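PDB 3OM4: levansucrase from Bacillus megaterium, which belongs to the levansucrase/invertase family and folds as a five-bladed beta-propeller. Local coordinates for residues Asp33-Pro38 with Lys437-Val441; Val123-Lys129 with Val190-Tyr196. The protein carries 1 engineered substitution. One frame throughout, in Å; residues are numbered along the deposited sequence.

Contact 1: Asp33-Pro38 with Lys437-Val441; sequences DQFKVP and KTSVV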
loop_
_atom_site.group_PDB
_atom_site.type_symbol
_atom_site.label_atom_id
_atom_site.label_comp_id
_atom_site.label_asym_id
_atom_site.label_seq_id
_atom_site.Cartn_x
_atom_site.Cartn_y
_atom_site.Cartn_z
ATOM N N ASP A 33 -16.443 -14.408 -9.880
ATOM C CA ASP A 33 -15.949 -14.820 -8.569
ATOM C C ASP A 33 -14.455 -15.170 -8.595
ATOM O O ASP A 33 -13.858 -15.461 -7.550
ATOM C CB ASP A 33 -16.806 -15.956 -7.987
ATOM C CG ASP A 33 -18.156 -15.468 -7.456
ATOM O OD1 ASP A 33 -18.389 -14.240 -7.399
ATOM O OD2 ASP A 33 -18.995 -16.316 -7.083
ATOM N N GLN A 34 -13.847 -15.115 -9.782
ATOM C CA GLN A 34 -12.391 -15.207 -9.900
ATOM C C GLN A 34 -11.708 -13.990 -9.267
ATOM O O GLN A 34 -10.597 -14.106 -8.743
ATOM C CB GLN A 34 -11.951 -15.361 -11.364
ATOM C CG GLN A 34 -10.433 -15.527 -11.537
ATOM C CD GLN A 34 -9.976 -15.609 -12.986
ATOM O OE1 GLN A 34 -10.784 -15.708 -13.909
ATOM N NE2 GLN A 34 -8.663 -15.565 -13.188
ATOM N N PHE A 35 -12.382 -12.840 -9.303
ATOM C CA PHE A 35 -11.785 -11.565 -8.872
ATOM C C PHE A 35 -12.497 -10.875 -7.709
ATOM O O PHE A 35 -11.890 -10.068 -6.997
ATOM C CB PHE A 35 -11.721 -10.587 -10.047
ATOM C CG PHE A 35 -11.203 -11.195 -11.314
ATOM C CD1 PHE A 35 -9.859 -11.533 -11.439
ATOM C CD2 PHE A 35 -12.057 -11.427 -12.383
ATOM C CE1 PHE A 35 -9.375 -12.101 -12.615
ATOM C CE2 PHE A 35 -11.583 -11.990 -13.565
ATOM C CZ PHE A 35 -10.239 -12.326 -13.680
ATOM N N LYS A 36 -13.786 -11.163 -7.546
ATOM C CA LYS A 36 -14.600 -10.528 -6.509
ATOM C C LYS A 36 -14.082 -10.867 -5.117
ATOM O O LYS A 36 -13.851 -12.034 -4.800
ATOM C CB LYS A 36 -16.062 -10.970 -6.636
ATOM C CG LYS A 36 -17.029 -10.205 -5.735
ATOM C CD LYS A 36 -18.340 -10.964 -5.530
ATOM C CE LYS A 36 -18.186 -12.070 -4.488
ATOM N NZ LYS A 36 -19.468 -12.774 -4.210
ATOM N N VAL A 37 -13.891 -9.835 -4.298
ATOM C CA VAL A 37 -13.590 -10.019 -2.883
ATOM C C VAL A 37 -14.750 -10.827 -2.286
ATOM O O VAL A 37 -15.910 -10.479 -2.503
ATOM C CB VAL A 37 -13.448 -8.650 -2.162
ATOM C CG1 VAL A 37 -13.359 -8.822 -0.651
ATOM C CG2 VAL A 37 -12.226 -7.892 -2.683
ATOM N N PRO A 38 -14.446 -11.924 -1.561
ATOM C CA PRO A 38 -15.518 -12.735 -0.975
ATOM C C PRO A 38 -16.530 -11.913 -0.182
ATOM O O PRO A 38 -16.161 -10.939 0.479
ATOM C CB PRO A 38 -14.766 -13.670 -0.027
ATOM C CG PRO A 38 -13.434 -13.825 -0.642
ATOM C CD PRO A 38 -13.118 -12.514 -1.312
ATOM N N LYS A 437 -1.663 -16.061 -13.855
ATOM C CA LYS A 437 -3.089 -16.165 -13.554
ATOM C C LYS A 437 -3.309 -16.204 -12.048
ATOM O O LYS A 437 -2.535 -16.824 -11.318
ATOM C CB LYS A 437 -3.691 -17.423 -14.198
ATOM C CG LYS A 437 -3.394 -17.589 -15.693
ATOM C CD LYS A 437 -4.422 -16.886 -16.567
ATOM C CE LYS A 437 -3.902 -16.666 -17.981
ATOM N NZ LYS A 437 -2.915 -15.550 -18.055
ATOM N N THR A 438 -4.353 -15.526 -11.584
ATOM C CA THR A 438 -4.739 -15.578 -10.175
ATOM C C THR A 438 -6.228 -15.874 -10.049
ATOM O O THR A 438 -6.989 -15.653 -10.992
ATOM C CB THR A 438 -4.419 -14.257 -9.415
ATOM O OG1 THR A 438 -5.368 -13.247 -9.772
ATOM C CG2 THR A 438 -3.007 -13.762 -9.724
ATOM N N SER A 439 -6.640 -16.373 -8.887
ATOM C CA SER A 439 -8.055 -16.572 -8.598
ATOM C C SER A 439 -8.336 -16.575 -7.107
ATOM O O SER A 439 -7.569 -17.136 -6.325
ATOM C CB SER A 439 -8.573 -17.878 -9.206
ATOM O OG SER A 439 -9.933 -18.082 -8.847
ATOM N N VAL A 440 -9.452 -15.955 -6.732
ATOM C CA VAL A 440 -9.950 -16.014 -5.362
ATOM C C VAL A 440 -10.317 -17.462 -5.059
ATOM O O VAL A 440 -11.024 -18.110 -5.840
ATOM C CB VAL A 440 -11.172 -15.088 -5.156
ATOM C CG1 VAL A 440 -11.792 -15.298 -3.778
ATOM C CG2 VAL A 440 -10.773 -13.628 -5.336
ATOM N N VAL A 441 -9.819 -17.974 -3.940
ATOM C CA VAL A 441 -10.101 -19.354 -3.559
ATOM C C VAL A 441 -11.523 -19.491 -3.033
ATOM O O VAL A 441 -11.939 -18.800 -2.095
ATOM C CB VAL A 441 -9.053 -19.927 -2.573
ATOM C CG1 VAL A 441 -9.395 -21.368 -2.188
ATOM C CG2 VAL A 441 -7.666 -19.871 -3.196
HETATM O O HOH W 1 -7.863 -13.139 -8.475
#

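Contact 2: Val123-Lys129 with Val190-Tyr196; sequences VFKDSDK and VDGVEDY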
loop_
_atom_site.group_PDB
_atom_site.type_symbol
_atom_site.label_atom_id
_atom_site.label_comp_id
_atom_site.label_asym_id
_atom_site.label_seq_id
_atom_site.Cartn_x
_atom_site.Cartn_y
_atom_site.Cartn_z
ATOM N N VAL A 123 3.871 2.412 18.608
ATOM C CA VAL A 123 5.299 2.181 18.376
ATOM C C VAL A 123 6.117 3.376 18.870
ATOM O O VAL A 123 7.163 3.208 19.509
ATOM C CB VAL A 123 5.592 1.918 16.871
ATOM C CG1 VAL A 123 7.083 2.001 16.573
ATOM C CG2 VAL A 123 5.047 0.564 16.450
ATOM N N PHE A 124 5.617 4.576 18.581
ATOM C CA PHE A 124 6.302 5.819 18.914
ATOM C C PHE A 124 5.565 6.609 19.986
ATOM O O PHE A 124 4.334 6.625 20.021
ATOM C CB PHE A 124 6.429 6.706 17.670
ATOM C CG PHE A 124 7.181 6.070 16.538
ATOM C CD1 PHE A 124 8.569 5.993 16.561
ATOM C CD2 PHE A 124 6.500 5.562 15.434
ATOM C CE1 PHE A 124 9.268 5.407 15.509
ATOM C CE2 PHE A 124 7.192 4.977 14.377
ATOM C CZ PHE A 124 8.578 4.899 14.416
ATOM N N LYS A 125 6.326 7.266 20.855
ATOM C CA LYS A 125 5.775 8.307 21.717
ATOM C C LYS A 125 5.745 9.600 20.908
ATOM O O LYS A 125 6.491 9.739 19.936
ATOM C CB LYS A 125 6.638 8.488 22.969
ATOM C CG LYS A 125 6.632 7.294 23.925
ATOM C CD LYS A 125 7.602 7.487 25.094
ATOM C CE LYS A 125 9.054 7.210 24.701
ATOM N NZ LYS A 125 9.311 5.761 24.429
ATOM N N ASP A 126 4.886 10.539 21.301
ATOM C CA ASP A 126 4.817 11.854 20.649
ATOM C C ASP A 126 6.191 12.517 20.582
ATOM O O ASP A 126 6.499 13.243 19.633
ATOM C CB ASP A 126 3.842 12.778 21.389
ATOM C CG ASP A 126 2.381 12.418 21.154
ATOM O OD1 ASP A 126 2.064 11.741 20.150
ATOM O OD2 ASP A 126 1.541 12.829 21.983
ATOM N N SER A 127 7.014 12.237 21.591
ATOM C CA SER A 127 8.329 12.850 21.749
ATOM C C SER A 127 9.427 12.226 20.888
ATOM O O SER A 127 10.475 12.842 20.683
ATOM C CB SER A 127 8.743 12.810 23.223
ATOM O OG SER A 127 8.855 11.475 23.690
ATOM N N ASP A 128 9.190 11.011 20.390
ATOM C CA ASP A 128 10.212 10.264 19.646
ATOM C C ASP A 128 10.742 10.976 18.397
ATOM O O ASP A 128 11.941 10.926 18.119
ATOM C CB ASP A 128 9.711 8.859 19.285
ATOM C CG ASP A 128 9.905 7.856 20.414
ATOM O OD1 ASP A 128 10.844 8.023 21.225
ATOM O OD2 ASP A 128 9.121 6.888 20.484
ATOM N N LYS A 129 9.856 11.645 17.663
ATOM C CA LYS A 129 10.233 12.328 16.420
ATOM C C LYS A 129 11.245 13.467 16.619
ATOM O O LYS A 129 11.976 13.817 15.692
ATOM C CB LYS A 129 8.991 12.831 15.671
ATOM C CG LYS A 129 8.175 13.885 16.419
ATOM C CD LYS A 129 7.007 14.412 15.589
ATOM C CE LYS A 129 5.835 13.436 15.552
ATOM N NZ LYS A 129 5.254 13.183 16.905
ATOM N N VAL A 190 6.696 -2.676 23.855
ATOM C CA VAL A 190 7.545 -1.753 23.115
ATOM C C VAL A 190 8.330 -0.938 24.140
ATOM O O VAL A 190 7.753 -0.159 24.902
ATOM C CB VAL A 190 6.732 -0.828 22.174
ATOM C CG1 VAL A 190 7.630 0.247 21.563
ATOM C CG2 VAL A 190 6.060 -1.644 21.074
ATOM N N ASP A 191 9.642 -1.149 24.168
ATOM C CA ASP A 191 10.531 -0.441 25.088
ATOM C C ASP A 191 10.793 0.981 24.615
ATOM O O ASP A 191 10.850 1.918 25.415
ATOM C CB ASP A 191 11.860 -1.182 25.214
ATOM C CG ASP A 191 11.703 -2.589 25.755
ATOM O OD1 ASP A 191 10.615 -2.931 26.274
ATOM O OD2 ASP A 191 12.683 -3.351 25.669
ATOM N N GLY A 192 10.955 1.126 23.304
ATOM C CA GLY A 192 11.269 2.404 22.685
ATOM C C GLY A 192 11.812 2.175 21.291
ATOM O O GLY A 192 11.778 1.051 20.777
ATOM N N VAL A 193 12.309 3.240 20.673
ATOM C CA VAL A 193 12.866 3.142 19.327
ATOM C C VAL A 193 14.305 3.650 19.266
ATOM O O VAL A 193 14.742 4.413 20.129
ATOM C CB VAL A 193 11.981 3.867 18.263
ATOM C CG1 VAL A 193 10.591 3.232 18.190
ATOM C CG2 VAL A 193 11.878 5.364 18.554
ATOM N N GLU A 194 15.041 3.189 18.258
ATOM C CA GLU A 194 16.379 3.700 17.964
ATOM C C GLU A 194 16.644 3.613 16.466
ATOM O O GLU A 194 15.833 3.054 15.727
ATOM C CB GLU A 194 17.455 2.955 18.767
ATOM C CG GLU A 194 17.706 1.512 18.343
ATOM C CD GLU A 194 18.773 0.848 19.190
ATOM O OE1 GLU A 194 18.513 0.613 20.388
ATOM O OE2 GLU A 194 19.869 0.568 18.659
ATOM N N ASP A 195 17.778 4.166 16.028
ATOM C CA ASP A 195 18.113 4.267 14.601
ATOM C C ASP A 195 16.920 4.839 13.825
ATOM O O ASP A 195 16.572 4.374 12.737
ATOM C CB ASP A 195 18.558 2.906 14.043
ATOM C CG ASP A 195 19.323 3.024 12.732
ATOM O OD1 ASP A 195 20.067 4.013 12.549
ATOM O OD2 ASP A 195 19.192 2.113 11.886
ATOM N N TYR A 196 16.299 5.852 14.424
ATOM C CA TYR A 196 15.089 6.481 13.914
ATOM C C TYR A 196 15.501 7.611 12.972
ATOM O O TYR A 196 16.054 8.620 13.413
ATOM C CB TYR A 196 14.273 6.994 15.111
ATOM C CG TYR A 196 12.871 7.516 14.844
ATOM C CD1 TYR A 196 12.200 7.246 13.651
ATOM C CD2 TYR A 196 12.199 8.249 15.823
ATOM C CE1 TYR A 196 10.911 7.724 13.429
ATOM C CE2 TYR A 196 10.913 8.728 15.614
ATOM C CZ TYR A 196 10.273 8.461 14.415
ATOM O OH TYR A 196 8.997 8.934 14.208
HETATM O O HOH W 2 12.236 5.582 22.340
#

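Contact 1: Asp33-Pro38 with Lys437-Val441
Q34 and V440 join an N-terminal loop to strand 437-448, which lies at one rim of a four-stranded antiparallel sheet in the beta-propeller. The loop also takes backbone hydrogen bonds to H381 of strand 371-382, through F35 and V37. It therefore bridges the end strands of two sheets.

The tight part is around V440. Its backbone N donates to Q34 O over 3.0 Å. The two methyls of V440 divide the loop between them. CG2 is wedged against the backbone, with K36 O at 3.5 Å and Q34 O also in contact. CG1, anti to the backbone N (chi1 173°), reaches the outer carbons of P38, 3.8 Å from P38 CG, with P38 CD also in contact.

Q34 O is held by more than one donor. Besides V440 N, a water donates to it at 2.9 Å. The same water accepts a bond from T438 OG1, and that hydroxyl is also bonded to N374 ND2. The CA of S439 adds a weaker CH contact.

The solvent side is looser. D33 and K36 are exposed and linked by a long salt bridge, with K36 NZ 3.7 Å from D33 OD1. S439 OG rests against Q34 CG and donates to V440 O, from above that carbonyl's plane.

The Q34 side chain runs fully extended along the strand (chi1 -177°, chi2 -177°). One face of the F35 ring lies against its CG. At its end, Q34 NE2 donates to T438 O at 2.8 Å, within its own amide plane and nearly along the C=O axis.

Contact 2: Val123-Lys129 with Val190-Tyr196
F124 and Y196 form an offset stack, with ring centroids 4.5 Å apart and planes at 19°. The two side chains come from opposite directions. Their overlap is partial: F124 CE1 lies over one face of the Y196 ring, toward its rim, 3.4 Å from Y196 CZ. The edge of the Y196 ring meets backbone, with Y196 CE2 3.5 Å from D128 O and K129 N close by.

V193 fills the angle beside this pair. Its CG1 touches F124 CE1 obliquely at 3.7 Å and also packs on V123 O. Its CG2 lies in the crowded position between backbone N and carbonyl carbon, which turns it onto the carboxylate of D128, 3.7 Å from D128 CG. V190 CG1 also packs against V123 O.

A second shell fixes these groups. V123 CG1 covers the centre of the other F124 face, so that ring is sandwiched between V123 and Y196. D128 is held by its own loop: D128 OD2 accepts from K125 N at 2.8 Å, from above the carboxylate plane, and D128 N returns a bond to K125 O. Its other oxygen, OD1, receives a bond from a water that accepts from V193 N, which ties the loop to the strand.

Farther out, Y196 OH is hydrogen-bonded to Y160 OH, and the Y160 ring also meets F124. V123 reaches V102, L158 and V178 on three strands. The chain turns a corner at D195, just before Y196. The contact thus packs a loop following strand 118-122 against edge strand 187-200, probably a contact between neighbouring blades, as expected in a five-bladed beta-propeller.

From the N terminus, the chain first passes through 33-38, in the loop after helix 26-29. It then runs through the strands from 52-54 to 118-122 before reaching 123-129. Contact 2 closes when 190-196 returns to that segment, after 60 intervening residues rich in strand and without helix. Contact 1 closes much later, when 437-441 comes back to 33-38 near the C terminus. Contact 2 is therefore nested inside the loop of contact 1. The two lie on opposite sides of the chain's centre, with their own centres 40 Å apart. Contact 1 ties early chain to the last sheet; contact 2 ties the loop after strand 118-122 to strand 187-200, probably across two neighbouring blades.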